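Local coordinates for protein BldN (Streptomyces venezuelae, PDB 6DXO) that is, despite that name, probably the N-terminal part of the membrane-bound anti-sigma factor RsbN, which binds the ECF sigma factor BldN and is expected to keep it inactive, at residues B[56-59]-B[60-64]. Numbering follows the deposited sequence.
Sequences PQLD and PEVKV
Asp59 is the N-cap of helix 60-78 and makes its main contacts with Glu61, Val62 and Lys63. Its OD1 accepts the backbone N-H of Glu61, OD1 to N 2.8 Å. The bond is bent, 137° at the hydrogen. The donor meets OD1 on the anti side, 34° out of the carboxylate plane. With CG anti to the backbone N (chi1 -177°), beside the carbonyl carbon, the carboxylate reaches forward to the Glu61 N-H. Pro60, the first helical residue, has no N-H that needs a partner. Asp59 O takes over the regular helical pattern and accepts Lys63 N at 3.0 Å.

The Val62 side chain crosses that of Asp59 at about a right angle. Val62 CG2 lies 3.6 Å from Asp59 CB, and Val62 CG1 makes a looser apolar contact with Leu58 CD2 at 4.2 Å. The Lys63 side chain runs back and crosses Leu58 obliquely, its CE 3.7 Å from Leu58 CB. It bends at its last torsion, and Lys63 NZ passes beside Leu58 CD1 (4.0 Å) to its salt bridge with Asp24 of the sigma factor chain. With an alanine in place of Asp59, the Glu61 N-H would probably lose its acceptor and the helix start would be more likely to fray. The carboxylate charge probably suits the positive end of the helix dipole.

The turn joins the linker that follows helix 41-51 to helix 60-78. Leu58 packs on Tyr27 of the sigma factor chain, and Pro56 O accepts a hydrogen bond from its Arg28. On helix 60-78, Glu61 and Val64 pack on Thr108 of the same chain.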
ATOM      1  N   PRO B  56     -13.041  -0.494  -1.743  1.00 40.06           N
ATOM      2  CA  PRO B  56     -12.262  -1.551  -1.096  1.00 39.30           C
ATOM      3  C   PRO B  56     -10.977  -1.000  -0.491  1.00 31.07           C
ATOM      4  O   PRO B  56     -10.368  -0.064  -1.016  1.00 37.88           O
ATOM      5  CB  PRO B  56     -11.968  -2.537  -2.236  1.00 42.08           C
ATOM      6  CG  PRO B  56     -12.347  -1.838  -3.490  1.00 40.62           C
ATOM      7  CD  PRO B  56     -13.375  -0.824  -3.138  1.00 41.05           C
ATOM      8  N   GLN B  57     -10.594  -1.578   0.641  1.00 46.20           N
ATOM      9  CA  GLN B  57      -9.463  -1.093   1.412  1.00 46.58           C
ATOM     10  C   GLN B  57      -8.464  -2.206   1.683  1.00 28.82           C
ATOM     11  O   GLN B  57      -8.846  -3.341   1.984  1.00 27.28           O
ATOM     12  CB  GLN B  57      -9.952  -0.508   2.738  1.00 56.91           C
ATOM     13  CG  GLN B  57     -11.020   0.564   2.577  1.00 65.95           C
ATOM     14  CD  GLN B  57     -11.534   1.074   3.903  1.00 68.54           C
ATOM     15  OE1 GLN B  57     -10.756   1.466   4.773  1.00 68.36           O
ATOM     16  NE2 GLN B  57     -12.850   1.067   4.070  1.00 69.89           N
ATOM     17  N   LEU B  58      -7.184  -1.875   1.552  1.00 27.12           N
ATOM     18  CA  LEU B  58      -6.110  -2.788   1.921  1.00 26.10           C
ATOM     19  C   LEU B  58      -6.220  -3.057   3.405  1.00 18.08           C
ATOM     20  O   LEU B  58      -6.371  -2.118   4.182  1.00 18.66           O
ATOM     21  CB  LEU B  58      -4.751  -2.144   1.652  1.00 23.33           C
ATOM     22  CG  LEU B  58      -3.897  -2.566   0.460  1.00 31.16           C
ATOM     23  CD1 LEU B  58      -2.647  -1.688   0.375  1.00 25.97           C
ATOM     24  CD2 LEU B  58      -3.528  -4.025   0.559  1.00 26.68           C
ATOM     25  N   ASP B  59      -6.150  -4.332   3.785  1.00 20.33           N
ATOM     26  CA  ASP B  59      -6.188  -4.746   5.179  1.00 20.37           C
ATOM     27  C   ASP B  59      -5.160  -3.957   5.992  1.00 22.73           C
ATOM     28  O   ASP B  59      -3.999  -3.917   5.634  1.00 17.63           O
ATOM     29  CB  ASP B  59      -5.858  -6.239   5.226  1.00 24.12           C
ATOM     30  CG  ASP B  59      -5.935  -6.821   6.613  1.00 38.83           C
ATOM     31  OD1 ASP B  59      -5.657  -6.096   7.585  1.00 51.35           O
ATOM     32  OD2 ASP B  59      -6.260  -8.022   6.728  1.00 44.58           O
ATOM     33  N   PRO B  60      -5.591  -3.343   7.100  1.00 24.61           N
ATOM     34  CA  PRO B  60      -4.619  -2.622   7.940  1.00 23.05           C
ATOM     35  C   PRO B  60      -3.404  -3.447   8.323  1.00 17.51           C
ATOM     36  O   PRO B  60      -2.297  -2.932   8.245  1.00 20.51           O
ATOM     37  CB  PRO B  60      -5.423  -2.268   9.190  1.00 28.15           C
ATOM     38  CG  PRO B  60      -6.832  -2.195   8.720  1.00 35.04           C
ATOM     39  CD  PRO B  60      -6.968  -3.209   7.608  1.00 30.35           C
ATOM     40  N   GLU B  61      -3.576  -4.697   8.751  1.00 15.71           N
ATOM     41  CA  GLU B  61      -2.399  -5.457   9.165  1.00 14.81           C
ATOM     42  C   GLU B  61      -1.482  -5.840   8.000  1.00 20.21           C
ATOM     43  O   GLU B  61      -0.270  -5.973   8.163  1.00 23.99           O
ATOM     44  CB  GLU B  61      -2.784  -6.660  10.036  1.00 33.27           C
ATOM     45  CG  GLU B  61      -3.390  -6.231  11.384  1.00 38.83           C
ATOM     46  CD  GLU B  61      -2.573  -5.149  12.103  1.00 36.65           C
ATOM     47  OE1 GLU B  61      -1.413  -5.422  12.466  1.00 40.38           O
ATOM     48  OE2 GLU B  61      -3.089  -4.025  12.314  1.00 29.43           O
ATOM     49  N   VAL B  62      -2.054  -5.982   6.811  1.00 19.00           N
ATOM     50  CA  VAL B  62      -1.224  -6.121   5.612  1.00 17.11           C
ATOM     51  C   VAL B  62      -0.403  -4.846   5.328  1.00 17.07           C
ATOM     52  O   VAL B  62       0.780  -4.926   4.989  1.00 17.12           O
ATOM     53  CB  VAL B  62      -2.084  -6.488   4.401  1.00 20.70           C
ATOM     54  CG1 VAL B  62      -1.253  -6.508   3.131  1.00 23.12           C
ATOM     55  CG2 VAL B  62      -2.742  -7.845   4.650  1.00 24.16           C
ATOM     56  N   LYS B  63      -1.031  -3.682   5.445  1.00 12.50           N
ATOM     57  CA  LYS B  63      -0.283  -2.424   5.290  1.00 13.02           C
ATOM     58  C   LYS B  63       0.930  -2.349   6.220  1.00 15.28           C
ATOM     59  O   LYS B  63       1.999  -1.835   5.841  1.00 13.23           O
ATOM     60  CB  LYS B  63      -1.183  -1.217   5.538  1.00 13.59           C
ATOM     61  CG  LYS B  63      -2.197  -0.938   4.448  1.00 19.32           C
ATOM     62  CD  LYS B  63      -2.807   0.441   4.695  1.00 27.40           C
ATOM     63  CE  LYS B  63      -3.715   0.884   3.563  1.00 43.47           C
ATOM     64  NZ  LYS B  63      -2.949   1.631   2.532  1.00 52.98           N
ATOM     65  N   VAL B  64       0.767  -2.804   7.462  1.00 17.16           N
ATOM     66  CA  VAL B  64       1.891  -2.732   8.394  1.00 15.36           C
ATOM     67  C   VAL B  64       3.098  -3.489   7.840  1.00 16.81           C
ATOM     68  O   VAL B  64       4.220  -2.984   7.828  1.00 15.01           O
ATOM     69  CB  VAL B  64       1.526  -3.291   9.786  1.00 16.39           C
ATOM     70  CG1 VAL B  64       2.725  -3.168  10.728  1.00 18.34           C
ATOM     71  CG2 VAL B  64       0.314  -2.550  10.329  1.00 17.75           C
TER